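Local coordinates for vaginolysin (Gardnerella vaginalis, PDB 5IMY), which is a cholesterol-dependent cytolysin, a secreted toxin that probably binds membrane cholesterol and perforates host cells by inserting transmembrane beta strands, at residues Leu32-Thr37 / Phe354-Glu359; Ala93-Asp98 / Pro252-Ser257; Thr272-Asp277 / Thr372-Tyr377; Gln279-Ala284 / Arg299-Thr304. All blocks are in the same frame, centred on the assembly; numbering follows the deposited sequence.

Interaction 1: residues Leu32-Thr37 / Phe354-Glu359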
loop_
_atom_site.group_PDB
_atom_site.type_symbol
_atom_site.label_atom_id
_atom_site.label_comp_id
_atom_site.label_asym_id
_atom_site.label_seq_id
_atom_site.Cartn_x
_atom_site.Cartn_y
_atom_site.Cartn_z
ATOM N N LEU A 32 -13.128 -28.890 41.279
ATOM C CA LEU A 32 -12.351 -27.676 41.070
ATOM C C LEU A 32 -12.963 -26.864 39.936
ATOM O O LEU A 32 -13.331 -27.406 38.891
ATOM C CB LEU A 32 -10.897 -28.018 40.746
ATOM C CG LEU A 32 -10.071 -28.690 41.844
ATOM C CD1 LEU A 32 -8.802 -29.273 41.247
ATOM C CD2 LEU A 32 -9.737 -27.711 42.959
ATOM N N GLN A 33 -13.079 -25.556 40.151
ATOM C CA GLN A 33 -13.698 -24.649 39.189
ATOM C C GLN A 33 -12.665 -23.627 38.735
ATOM O O GLN A 33 -12.323 -22.707 39.486
ATOM C CB GLN A 33 -14.908 -23.950 39.802
ATOM C CG GLN A 33 -16.219 -24.680 39.601
ATOM C CD GLN A 33 -17.352 -24.047 40.381
ATOM O OE1 GLN A 33 -17.272 -23.894 41.600
ATOM N NE2 GLN A 33 -18.412 -23.666 39.680
ATOM N N TYR A 34 -12.181 -23.777 37.504
ATOM C CA TYR A 34 -11.274 -22.807 36.914
ATOM C C TYR A 34 -11.574 -22.678 35.429
ATOM O O TYR A 34 -12.218 -23.536 34.822
ATOM C CB TYR A 34 -9.804 -23.198 37.125
ATOM C CG TYR A 34 -9.485 -24.621 36.735
ATOM C CD1 TYR A 34 -8.994 -24.923 35.471
ATOM C CD2 TYR A 34 -9.675 -25.663 37.632
ATOM C CE1 TYR A 34 -8.700 -26.226 35.112
ATOM C CE2 TYR A 34 -9.384 -26.967 37.285
ATOM C CZ TYR A 34 -8.896 -27.244 36.023
ATOM O OH TYR A 34 -8.605 -28.544 35.672
ATOM N N ASP A 35 -11.112 -21.570 34.857
ATOM C CA ASP A 35 -11.210 -21.322 33.422
ATOM C C ASP A 35 -9.916 -21.826 32.797
ATOM O O ASP A 35 -8.877 -21.163 32.880
ATOM C CB ASP A 35 -11.442 -19.838 33.156
ATOM C CG ASP A 35 -11.112 -19.434 31.729
ATOM O OD1 ASP A 35 -10.822 -18.240 31.505
ATOM O OD2 ASP A 35 -11.144 -20.301 30.830
ATOM N N LYS A 36 -9.967 -23.008 32.173
ATOM C CA LYS A 36 -8.723 -23.659 31.774
ATOM C C LYS A 36 -7.921 -22.843 30.767
ATOM O O LYS A 36 -6.781 -23.220 30.472
ATOM C CB LYS A 36 -8.948 -25.049 31.164
ATOM C CG LYS A 36 -10.363 -25.627 31.219
ATOM C CD LYS A 36 -10.429 -26.976 30.500
ATOM C CE LYS A 36 -9.875 -26.885 29.080
ATOM N NZ LYS A 36 -10.275 -25.633 28.370
ATOM N N THR A 37 -8.470 -21.758 30.217
ATOM C CA THR A 37 -7.689 -20.924 29.307
ATOM C C THR A 37 -6.915 -19.849 30.066
ATOM O O THR A 37 -5.681 -19.842 30.055
ATOM C CB THR A 37 -8.587 -20.276 28.247
ATOM O OG1 THR A 37 -9.376 -21.280 27.599
ATOM C CG2 THR A 37 -7.725 -19.566 27.209
ATOM N N PHE A 354 -4.686 -31.849 32.536
ATOM C CA PHE A 354 -5.333 -31.546 33.805
ATOM C C PHE A 354 -5.736 -32.829 34.520
ATOM O O PHE A 354 -6.242 -33.771 33.906
ATOM C CB PHE A 354 -6.565 -30.670 33.583
ATOM C CG PHE A 354 -6.244 -29.246 33.227
ATOM C CD1 PHE A 354 -5.715 -28.384 34.174
ATOM C CD2 PHE A 354 -6.484 -28.764 31.950
ATOM C CE1 PHE A 354 -5.422 -27.073 33.853
ATOM C CE2 PHE A 354 -6.194 -27.454 31.623
ATOM C CZ PHE A 354 -5.663 -26.606 32.575
ATOM N N VAL A 355 -5.508 -32.860 35.834
ATOM C CA VAL A 355 -5.884 -34.024 36.629
ATOM C C VAL A 355 -7.398 -34.188 36.651
ATOM O O VAL A 355 -7.915 -35.312 36.653
ATOM C CB VAL A 355 -5.312 -33.897 38.054
ATOM C CG1 VAL A 355 -5.815 -35.030 38.949
ATOM C CG2 VAL A 355 -3.790 -33.885 38.012
ATOM N N LYS A 356 -8.133 -33.074 36.662
ATOM C CA LYS A 356 -9.582 -33.133 36.833
ATOM C C LYS A 356 -10.234 -33.988 35.752
ATOM O O LYS A 356 -11.054 -34.864 36.051
ATOM C CB LYS A 356 -10.166 -31.719 36.825
ATOM C CG LYS A 356 -11.674 -31.673 37.072
ATOM C CD LYS A 356 -12.387 -30.698 36.143
ATOM C CE LYS A 356 -12.440 -29.286 36.711
ATOM N NZ LYS A 356 -13.834 -28.757 36.684
ATOM N N ASP A 357 -9.890 -33.744 34.485
ATOM C CA ASP A 357 -10.561 -34.402 33.369
ATOM C C ASP A 357 -9.593 -34.991 32.348
ATOM O O ASP A 357 -10.033 -35.421 31.276
ATOM C CB ASP A 357 -11.508 -33.420 32.670
ATOM C CG ASP A 357 -10.815 -32.138 32.255
ATOM O OD1 ASP A 357 -9.566 -32.123 32.217
ATOM O OD2 ASP A 357 -11.518 -31.147 31.966
ATOM N N ASN A 358 -8.295 -35.023 32.644
ATOM C CA ASN A 358 -7.295 -35.607 31.753
ATOM C C ASN A 358 -7.226 -34.894 30.406
ATOM O O ASN A 358 -6.685 -35.442 29.438
ATOM C CB ASN A 358 -7.557 -37.103 31.542
ATOM C CG ASN A 358 -7.564 -37.880 32.844
ATOM O OD1 ASN A 358 -6.520 -38.074 33.466
ATOM N ND2 ASN A 358 -8.741 -38.332 33.259
ATOM N N GLU A 359 -7.760 -33.679 30.319
ATOM C CA GLU A 359 -7.694 -32.908 29.086
ATOM C C GLU A 359 -6.329 -32.250 28.944
ATOM O O GLU A 359 -5.794 -31.682 29.899
ATOM C CB GLU A 359 -8.789 -31.841 29.057
ATOM C CG GLU A 359 -10.053 -32.267 28.328
ATOM C CD GLU A 359 -11.217 -31.328 28.581
ATOM O OE1 GLU A 359 -10.976 -30.176 28.999
ATOM O OE2 GLU A 359 -12.375 -31.744 28.365
HETATM O O HOH W 1 -7.145 -30.254 37.388
#
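L32 O receives a hydrogen bond of 2.6 Å from K356 NZ, the one direct hydrogen bond between 32-37 and 354-359, and the ammonium arrives nearly along the C=O axis at 173°. K356 gets there by starting with CG anti to the backbone N (chi1 -177°) and then bending at each later torsion. This path slides the lysine chain past Y34 in the reverse direction, with K356 CE obliquely placed 3.9 Å from Y34 CE2. The phenol reaches the other loop in two ways. Y34 OH meets a water at 2.8 Å, and that water accepts a 3.1 Å bond from K356 N. The same hydroxyl rests against F354 CD1 at 3.3 Å. Y34 CE1 lies over one face of the F354 ring, shifted toward the rim and 3.6 Å from F354 CE1, the two planes meeting at 42°. K36 adds its CB, 3.7 Å from F354 CE2, and sends its chain across E359 at about a right angle. Its ammonium and that carboxylate come near without pairing. E359 N in turn closes an Asx turn onto D357 OD1, while F354 also packs on V254. One charge-assisted hydrogen bond from a lysine and one water bridge therefore flank an apolar contact between the Y34 and F354 rings, and the K36-E359 attraction is probably only a diffuse electrostatic one.

Interaction 2: residues Ala93-Asp98 / Pro252-Ser257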
loop_
_atom_site.group_PDB
_atom_site.type_symbol
_atom_site.label_atom_id
_atom_site.label_comp_id
_atom_site.label_asym_id
_atom_site.label_seq_id
_atom_site.Cartn_x
_atom_site.Cartn_y
_atom_site.Cartn_z
ATOM N N ALA A 93 4.910 -36.596 36.374
ATOM C CA ALA A 93 5.143 -35.546 37.354
ATOM C C ALA A 93 3.902 -34.678 37.520
ATOM O O ALA A 93 3.118 -34.494 36.588
ATOM C CB ALA A 93 6.329 -34.675 36.937
ATOM N N LEU A 94 3.732 -34.143 38.727
ATOM C CA LEU A 94 2.608 -33.278 39.064
ATOM C C LEU A 94 3.096 -31.848 39.246
ATOM O O LEU A 94 4.076 -31.610 39.960
ATOM C CB LEU A 94 1.912 -33.750 40.343
ATOM C CG LEU A 94 1.139 -35.068 40.287
ATOM C CD1 LEU A 94 0.698 -35.463 41.685
ATOM C CD2 LEU A 94 -0.061 -34.951 39.363
ATOM N N PHE A 95 2.409 -30.903 38.608
ATOM C CA PHE A 95 2.681 -29.482 38.773
ATOM C C PHE A 95 1.392 -28.764 39.140
ATOM O O PHE A 95 0.294 -29.323 39.073
ATOM C CB PHE A 95 3.247 -28.842 37.499
ATOM C CG PHE A 95 4.349 -29.623 36.849
ATOM C CD1 PHE A 95 5.388 -30.148 37.595
ATOM C CD2 PHE A 95 4.345 -29.817 35.480
ATOM C CE1 PHE A 95 6.402 -30.860 36.982
ATOM C CE2 PHE A 95 5.351 -30.528 34.864
ATOM C CZ PHE A 95 6.381 -31.051 35.615
ATOM N N ARG A 96 1.542 -27.502 39.526
ATOM C CA ARG A 96 0.428 -26.569 39.565
ATOM C C ARG A 96 0.403 -25.769 38.272
ATOM O O ARG A 96 1.447 -25.350 37.765
ATOM C CB ARG A 96 0.551 -25.620 40.757
ATOM C CG ARG A 96 0.365 -26.292 42.099
ATOM C CD ARG A 96 0.865 -25.419 43.235
ATOM N NE ARG A 96 1.103 -26.213 44.437
ATOM C CZ ARG A 96 2.293 -26.654 44.836
ATOM N NH1 ARG A 96 3.392 -26.375 44.144
ATOM N NH2 ARG A 96 2.387 -27.377 45.945
ATOM N N ALA A 97 -0.797 -25.572 37.729
ATOM C CA ALA A 97 -0.982 -24.693 36.578
ATOM C C ALA A 97 -0.863 -23.258 37.083
ATOM O O ALA A 97 -1.849 -22.545 37.282
ATOM C CB ALA A 97 -2.323 -24.954 35.905
ATOM N N ASP A 98 0.377 -22.836 37.302
ATOM C CA ASP A 98 0.660 -21.568 37.966
ATOM C C ASP A 98 1.640 -20.767 37.113
ATOM O O ASP A 98 1.842 -21.029 35.920
ATOM C CB ASP A 98 1.198 -21.820 39.380
ATOM C CG ASP A 98 2.610 -22.370 39.375
ATOM O OD1 ASP A 98 2.929 -23.187 38.485
ATOM O OD2 ASP A 98 3.406 -21.979 40.255
ATOM N N PRO A 252 -4.818 -25.208 39.811
ATOM C CA PRO A 252 -5.256 -26.603 39.703
ATOM C C PRO A 252 -4.088 -27.527 39.413
ATOM O O PRO A 252 -3.002 -27.069 39.028
ATOM C CB PRO A 252 -6.249 -26.579 38.531
ATOM C CG PRO A 252 -6.564 -25.138 38.299
ATOM C CD PRO A 252 -5.354 -24.383 38.717
ATOM N N PRO A 253 -4.271 -28.833 39.589
ATOM C CA PRO A 253 -3.198 -29.786 39.299
ATOM C C PRO A 253 -3.191 -30.272 37.858
ATOM O O PRO A 253 -4.228 -30.435 37.212
ATOM C CB PRO A 253 -3.508 -30.944 40.258
ATOM C CG PRO A 253 -4.984 -30.901 40.415
ATOM C CD PRO A 253 -5.389 -29.460 40.312
ATOM N N VAL A 254 -1.977 -30.509 37.360
ATOM C CA VAL A 254 -1.754 -31.090 36.044
ATOM C C VAL A 254 -0.699 -32.178 36.183
ATOM O O VAL A 254 0.058 -32.221 37.156
ATOM C CB VAL A 254 -1.310 -30.042 35.000
ATOM C CG1 VAL A 254 -2.315 -28.910 34.921
ATOM C CG2 VAL A 254 0.075 -29.498 35.330
ATOM N N TYR A 255 -0.647 -33.060 35.186
ATOM C CA TYR A 255 0.374 -34.095 35.149
ATOM C C TYR A 255 0.949 -34.203 33.744
ATOM O O TYR A 255 0.248 -34.007 32.747
ATOM C CB TYR A 255 -0.171 -35.460 35.599
ATOM C CG TYR A 255 -1.216 -36.070 34.689
ATOM C CD1 TYR A 255 -0.870 -37.022 33.738
ATOM C CD2 TYR A 255 -2.551 -35.706 34.796
ATOM C CE1 TYR A 255 -1.825 -37.588 32.913
ATOM C CE2 TYR A 255 -3.511 -36.267 33.976
ATOM C CZ TYR A 255 -3.144 -37.207 33.039
ATOM O OH TYR A 255 -4.102 -37.761 32.225
ATOM N N VAL A 256 2.243 -34.509 33.683
ATOM C CA VAL A 256 2.940 -34.698 32.418
ATOM C C VAL A 256 2.414 -35.968 31.763
ATOM O O VAL A 256 2.817 -37.078 32.127
ATOM C CB VAL A 256 4.463 -34.768 32.632
ATOM C CG1 VAL A 256 5.190 -34.902 31.297
ATOM C CG2 VAL A 256 4.948 -33.535 33.393
ATOM N N SER A 257 1.507 -35.814 30.796
ATOM C CA SER A 257 0.901 -36.983 30.166
ATOM C C SER A 257 1.872 -37.691 29.231
ATOM O O SER A 257 1.782 -38.912 29.065
ATOM C CB SER A 257 -0.367 -36.580 29.413
ATOM O OG SER A 257 -0.374 -35.196 29.118
#
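A short antiparallel strand, 94-96, pairs here with the start of strand 253-261, whose backbone also bonds to 347-354. The N-to-C directions of strands 94-96 and 253-257 stand at 139°, a marked twist. F95 and V254 form the hydrogen-bonded pair, F95 N to V254 O and V254 N to F95 O both being 3.1 Å. The run is extended by V256 N to A93 O at 3.0 Å and by A97 N to P252 O, also 3.0 Å and nearly straight at 173°. P253 faces R96 in a non-hydrogen-bonded pair, a position where the imino acid costs this pairing no N-H. Side chains then sort by face. On that of F95 and V254, the phenyl ring slants over to the diagonal neighbour, F95 CE2 meeting V256 CG2 at 3.4 Å, while F95 CB touches V254 CG2. The first torsion of V254 (chi1 -56°) sets CG1 beside its own backbone N, within 4.1 Å of A97 CB. On the other face L94 CD2 lies 3.8 Å from Y255 CB, but the phenol ring leads off to F232 and its hydroxyl bonds to N358. A97 is the centre of an inverse gamma turn that ends the pairing, and D98, at the N-cap position of helix 99-102, makes a weak capping bond from OD2 to N100 N. Alternating hydrogen-bonded and non-hydrogen-bonded pairs, with buried apolar side chains on both faces, mark an antiparallel sheet, here consistent with the large twisted sheet of the cholesterol-dependent cytolysin fold.

Interaction 3: residues Thr272-Asp277 / Thr372-Tyr377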
loop_
_atom_site.group_PDB
_atom_site.type_symbol
_atom_site.label_atom_id
_atom_site.label_comp_id
_atom_site.label_asym_id
_atom_site.label_seq_id
_atom_site.Cartn_x
_atom_site.Cartn_y
_atom_site.Cartn_z
ATOM N N THR A 272 21.344 -10.130 4.143
ATOM C CA THR A 272 21.349 -8.696 3.900
ATOM C C THR A 272 20.471 -8.313 2.719
ATOM O O THR A 272 20.424 -7.133 2.356
ATOM C CB THR A 272 22.785 -8.200 3.676
ATOM O OG1 THR A 272 22.820 -6.770 3.774
ATOM C CG2 THR A 272 23.313 -8.627 2.310
ATOM N N SER A 273 19.778 -9.275 2.116
ATOM C CA SER A 273 18.885 -8.978 1.006
ATOM C C SER A 273 17.689 -8.174 1.497
ATOM O O SER A 273 17.072 -8.512 2.512
ATOM C CB SER A 273 18.411 -10.270 0.341
ATOM O OG SER A 273 17.327 -10.020 -0.539
ATOM N N LYS A 274 17.367 -7.104 0.774
ATOM C CA LYS A 274 16.216 -6.269 1.079
ATOM C C LYS A 274 14.952 -6.759 0.388
ATOM O O LYS A 274 14.021 -5.972 0.183
ATOM C CB LYS A 274 16.500 -4.820 0.677
ATOM C CG LYS A 274 17.864 -4.305 1.112
ATOM C CD LYS A 274 17.945 -4.136 2.620
ATOM C CE LYS A 274 19.389 -4.119 3.100
ATOM N NZ LYS A 274 20.132 -2.913 2.651
ATOM N N SER A 275 14.902 -8.036 0.028
ATOM C CA SER A 275 13.813 -8.575 -0.770
ATOM C C SER A 275 12.679 -9.072 0.113
ATOM O O SER A 275 12.910 -9.634 1.187
ATOM C CB SER A 275 14.320 -9.725 -1.645
ATOM O OG SER A 275 13.246 -10.425 -2.244
ATOM N N THR A 276 11.452 -8.859 -0.348
ATOM C CA THR A 276 10.331 -9.657 0.122
ATOM C C THR A 276 10.568 -11.085 -0.371
ATOM O O THR A 276 11.625 -11.411 -0.915
ATOM C CB THR A 276 9.004 -9.068 -0.355
ATOM O OG1 THR A 276 7.921 -9.854 0.156
ATOM C CG2 THR A 276 8.931 -9.033 -1.878
ATOM N N ASP A 277 9.593 -11.967 -0.179
ATOM C CA ASP A 277 9.723 -13.381 -0.520
ATOM C C ASP A 277 10.766 -14.090 0.335
ATOM O O ASP A 277 10.951 -15.304 0.178
ATOM C CB ASP A 277 10.084 -13.600 -2.000
ATOM C CG ASP A 277 8.954 -13.236 -2.939
ATOM O OD1 ASP A 277 8.832 -12.044 -3.296
ATOM O OD2 ASP A 277 8.190 -14.142 -3.330
ATOM N N THR A 372 9.013 -4.550 11.596
ATOM C CA THR A 372 9.588 -3.806 10.483
ATOM C C THR A 372 9.638 -4.701 9.258
ATOM O O THR A 372 10.099 -5.845 9.335
ATOM C CB THR A 372 10.992 -3.307 10.809
ATOM O OG1 THR A 372 10.915 -2.433 11.933
ATOM C CG2 THR A 372 11.588 -2.552 9.626
ATOM N N LYS A 373 9.160 -4.178 8.139
ATOM C CA LYS A 373 9.318 -4.812 6.844
ATOM C C LYS A 373 10.205 -3.942 5.969
ATOM O O LYS A 373 10.419 -2.759 6.245
ATOM C CB LYS A 373 7.964 -5.038 6.169
ATOM C CG LYS A 373 7.240 -6.287 6.633
ATOM C CD LYS A 373 5.926 -6.447 5.889
ATOM C CE LYS A 373 5.029 -7.471 6.551
ATOM N NZ LYS A 373 3.895 -6.810 7.243
ATOM N N VAL A 374 10.727 -4.542 4.904
ATOM C CA VAL A 374 11.687 -3.873 4.037
ATOM C C VAL A 374 11.406 -4.258 2.592
ATOM O O VAL A 374 11.039 -5.401 2.302
ATOM C CB VAL A 374 13.139 -4.223 4.434
ATOM C CG1 VAL A 374 13.466 -5.674 4.086
ATOM C CG2 VAL A 374 14.118 -3.260 3.779
ATOM N N SER A 375 11.579 -3.297 1.691
ATOM C CA SER A 375 11.449 -3.535 0.261
ATOM C C SER A 375 12.387 -2.584 -0.463
ATOM O O SER A 375 12.748 -1.526 0.057
ATOM C CB SER A 375 10.005 -3.339 -0.218
ATOM O OG SER A 375 9.832 -3.830 -1.535
ATOM N N SER A 376 12.782 -2.969 -1.675
ATOM C CA SER A 376 13.771 -2.194 -2.406
ATOM C C SER A 376 13.607 -2.408 -3.903
ATOM O O SER A 376 13.122 -3.452 -4.345
ATOM C CB SER A 376 15.194 -2.579 -1.987
ATOM O OG SER A 376 15.534 -3.869 -2.469
ATOM N N TYR A 377 14.024 -1.416 -4.686
ATOM C CA TYR A 377 14.085 -1.601 -6.127
ATOM C C TYR A 377 15.281 -0.848 -6.684
ATOM O O TYR A 377 15.589 0.267 -6.252
ATOM C CB TYR A 377 12.790 -1.163 -6.825
ATOM C CG TYR A 377 12.321 0.247 -6.543
ATOM C CD1 TYR A 377 12.961 1.344 -7.105
ATOM C CD2 TYR A 377 11.209 0.477 -5.743
ATOM C CE1 TYR A 377 12.521 2.632 -6.858
ATOM C CE2 TYR A 377 10.763 1.759 -5.492
ATOM C CZ TYR A 377 11.420 2.833 -6.054
ATOM O OH TYR A 377 10.977 4.111 -5.803
#
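K274 crosses V374 obliquely, its first side-chain carbon set against S376. That CB comes 3.4 Å from S376 OG and 3.7 Å from S376 CB. CG turns beside the lysine's own backbone N (chi1 -46°), and a bend at chi2 (-69°) carries CD to 4.1 Å from V374 CG2. Beyond CD the chain leads away from the strand, so the ammonium takes no part in the contact. The backbone joins in through K274 O, which receives a CA-H...O contact from S375 CA at 3.5 Å and has V374 CG1 beside it at 4.0 Å. The loop keeps its shape by its own bonds: S273 OG accepts from S275 N at 3.2 Å, an ST turn, and the Q208 amide donates to both S273 O and S275 O. On the strand side V374 also packs on V63 and V65 of strand 62-76, whose backbone pairs with 373-377. A basic side chain of another protein's chain packs on T276. Between the two segments there is no conventional hydrogen bond. Methyl groups, methylenes, a serine hydroxyl and one CA-H...O contact hold loop 272-277 to the long strand, so the surfaces could part without breaking a strong bond between them, which would suit the movement of domain 3 away from the long strands in cholesterol-dependent cytolysins, if this loop moves with it.

Interaction 4: residues Gln279-Ala284 / Arg299-Thr304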
loop_
_atom_site.group_PDB
_atom_site.type_symbol
_atom_site.label_atom_id
_atom_site.label_comp_id
_atom_site.label_asym_id
_atom_site.label_seq_id
_atom_site.Cartn_x
_atom_site.Cartn_y
_atom_site.Cartn_z
ATOM N N GLN A 279 10.743 -14.771 3.623
ATOM C CA GLN A 279 10.079 -15.753 4.474
ATOM C C GLN A 279 9.633 -16.968 3.671
ATOM O O GLN A 279 9.775 -18.108 4.126
ATOM C CB GLN A 279 8.885 -15.117 5.184
ATOM C CG GLN A 279 9.266 -14.168 6.309
ATOM C CD GLN A 279 8.161 -14.006 7.339
ATOM O OE1 GLN A 279 8.433 -13.772 8.516
ATOM N NE2 GLN A 279 6.911 -14.126 6.903
ATOM N N ALA A 280 9.087 -16.746 2.475
ATOM C CA ALA A 280 8.657 -17.867 1.647
ATOM C C ALA A 280 9.845 -18.679 1.148
ATOM O O ALA A 280 9.731 -19.898 0.974
ATOM C CB ALA A 280 7.828 -17.362 0.467
ATOM N N ALA A 281 10.988 -18.032 0.917
ATOM C CA ALA A 281 12.168 -18.753 0.451
ATOM C C ALA A 281 12.715 -19.667 1.540
ATOM O O ALA A 281 13.014 -20.839 1.290
ATOM C CB ALA A 281 13.238 -17.765 -0.014
ATOM N N VAL A 282 12.860 -19.145 2.759
ATOM C CA VAL A 282 13.358 -19.960 3.864
ATOM C C VAL A 282 12.385 -21.093 4.163
ATOM O O VAL A 282 12.782 -22.253 4.322
ATOM C CB VAL A 282 13.609 -19.082 5.105
ATOM C CG1 VAL A 282 13.709 -19.929 6.378
ATOM C CG2 VAL A 282 14.879 -18.266 4.912
ATOM N N GLU A 283 11.093 -20.772 4.246
ATOM C CA GLU A 283 10.096 -21.797 4.534
ATOM C C GLU A 283 10.064 -22.851 3.434
ATOM O O GLU A 283 9.862 -24.040 3.709
ATOM C CB GLU A 283 8.720 -21.151 4.705
ATOM C CG GLU A 283 7.656 -22.092 5.256
ATOM C CD GLU A 283 7.430 -21.937 6.750
ATOM O OE1 GLU A 283 8.200 -21.206 7.407
ATOM O OE2 GLU A 283 6.473 -22.554 7.270
ATOM N N ALA A 284 10.263 -22.436 2.181
ATOM C CA ALA A 284 10.265 -23.390 1.076
ATOM C C ALA A 284 11.456 -24.335 1.165
ATOM O O ALA A 284 11.323 -25.536 0.901
ATOM C CB ALA A 284 10.269 -22.647 -0.259
ATOM N N ARG A 299 18.377 -17.077 -5.553
ATOM C CA ARG A 299 19.337 -16.014 -5.268
ATOM C C ARG A 299 19.312 -15.609 -3.800
ATOM O O ARG A 299 20.359 -15.274 -3.235
ATOM C CB ARG A 299 19.062 -14.800 -6.157
ATOM C CG ARG A 299 18.773 -15.153 -7.606
ATOM C CD ARG A 299 19.086 -14.009 -8.552
ATOM N NE ARG A 299 18.315 -12.806 -8.247
ATOM C CZ ARG A 299 17.112 -12.529 -8.745
ATOM N NH1 ARG A 299 16.514 -13.367 -9.583
ATOM N NH2 ARG A 299 16.502 -11.402 -8.401
ATOM N N ILE A 300 18.138 -15.630 -3.166
ATOM C CA ILE A 300 18.058 -15.288 -1.750
ATOM C C ILE A 300 18.800 -16.321 -0.912
ATOM O O ILE A 300 19.487 -15.975 0.057
ATOM C CB ILE A 300 16.586 -15.162 -1.314
ATOM C CG1 ILE A 300 15.838 -14.157 -2.200
ATOM C CG2 ILE A 300 16.491 -14.758 0.155
ATOM C CD1 ILE A 300 16.525 -12.808 -2.350
ATOM N N LEU A 301 18.684 -17.600 -1.272
ATOM C CA LEU A 301 19.250 -18.664 -0.454
ATOM C C LEU A 301 20.756 -18.821 -0.635
ATOM O O LEU A 301 21.395 -19.479 0.193
ATOM C CB LEU A 301 18.535 -19.982 -0.759
ATOM C CG LEU A 301 17.031 -19.980 -0.440
ATOM C CD1 LEU A 301 16.399 -21.305 -0.818
ATOM C CD2 LEU A 301 16.765 -19.680 1.034
ATOM N N GLN A 302 21.343 -18.238 -1.684
ATOM C CA GLN A 302 22.798 -18.146 -1.749
ATOM C C GLN A 302 23.344 -17.054 -0.841
ATOM O O GLN A 302 24.563 -16.974 -0.660
ATOM C CB GLN A 302 23.292 -17.862 -3.175
ATOM C CG GLN A 302 22.520 -18.516 -4.309
ATOM C CD GLN A 302 22.639 -20.028 -4.325
ATOM O OE1 GLN A 302 21.639 -20.738 -4.417
ATOM N NE2 GLN A 302 23.866 -20.529 -4.261
ATOM N N ASN A 303 22.478 -16.203 -0.291
ATOM C CA ASN A 303 22.887 -15.110 0.582
ATOM C C ASN A 303 22.332 -15.254 1.992
ATOM O O ASN A 303 22.366 -14.286 2.762
ATOM C CB ASN A 303 22.451 -13.768 -0.014
ATOM C CG ASN A 303 23.561 -13.086 -0.783
ATOM O OD1 ASN A 303 24.399 -12.394 -0.202
ATOM N ND2 ASN A 303 23.576 -13.276 -2.096
ATOM N N THR A 304 21.828 -16.431 2.353
ATOM C CA THR A 304 21.217 -16.660 3.655
ATOM C C THR A 304 22.248 -17.312 4.570
ATOM O O THR A 304 22.630 -18.469 4.362
ATOM C CB THR A 304 19.972 -17.533 3.522
ATOM O OG1 THR A 304 19.033 -16.899 2.645
ATOM C CG2 THR A 304 19.321 -17.759 4.881
#
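Helix 278-286 and segment 299-304 come closest at A281 and L301, their CA atoms 7.1 Å apart, with the A281 methyl pointing toward the other segment. L301 fills the approach. Its CG stands beside its own backbone N (chi1 -62°), and CD2 is the branch turned onto the alanine, 4.1 Å from A281 CB. The same methyl lies 3.9 Å from A281 O, so the branch sits against the helix backbone as well as the alanine. I300 CG2 reaches A281 CB at 4.4 Å, while CD1 leads away to S273 and S275. At the following turn T304 CG2 looks toward V282 CG2, a loose 4.5 Å contact that F269 backs from strand 263-271. The polar side of T304 is turned inward on its own segment: T304 OG1 donates to I300 O at 2.8 Å from above the carbonyl plane. N303 N bonds to I300 O as well, at 3.0 Å and from the opposite face of that plane, so two donors grip one carbonyl. F297 packs on A281, and A285 and I291 on L301; aromatic side chains of another protein's chain lie on Q279, E283 and A284. No hydrogen bond crosses between the segments. Dispersion between small and branched apolar groups joins them, and the T304 hydroxyl donates within its own segment while its methyl faces V282 of the neighbouring helix.

How the interactions relate
The four contacts form two clusters. Interactions 1 and 2, centres 10 Å apart, touch through N358 and Y255, V355 N and P253 O, and Y34 against P252; interaction 2 is nested within the loop closed by interaction 1. Interactions 3 and 4 lie 12 Å apart and meet where S273 and S275 touch I300, with 4 nested inside 3. Contacts of different clusters have centres 41 to 46 Å apart, and interaction 3 lies across the chain's centre from 1 and 2. Strands 253-261 and 263-271 belong to one antiparallel sheet, which links the clusters, while strand 363-389 starts just after interaction 1 and carries interaction 3, running from one cluster toward the other.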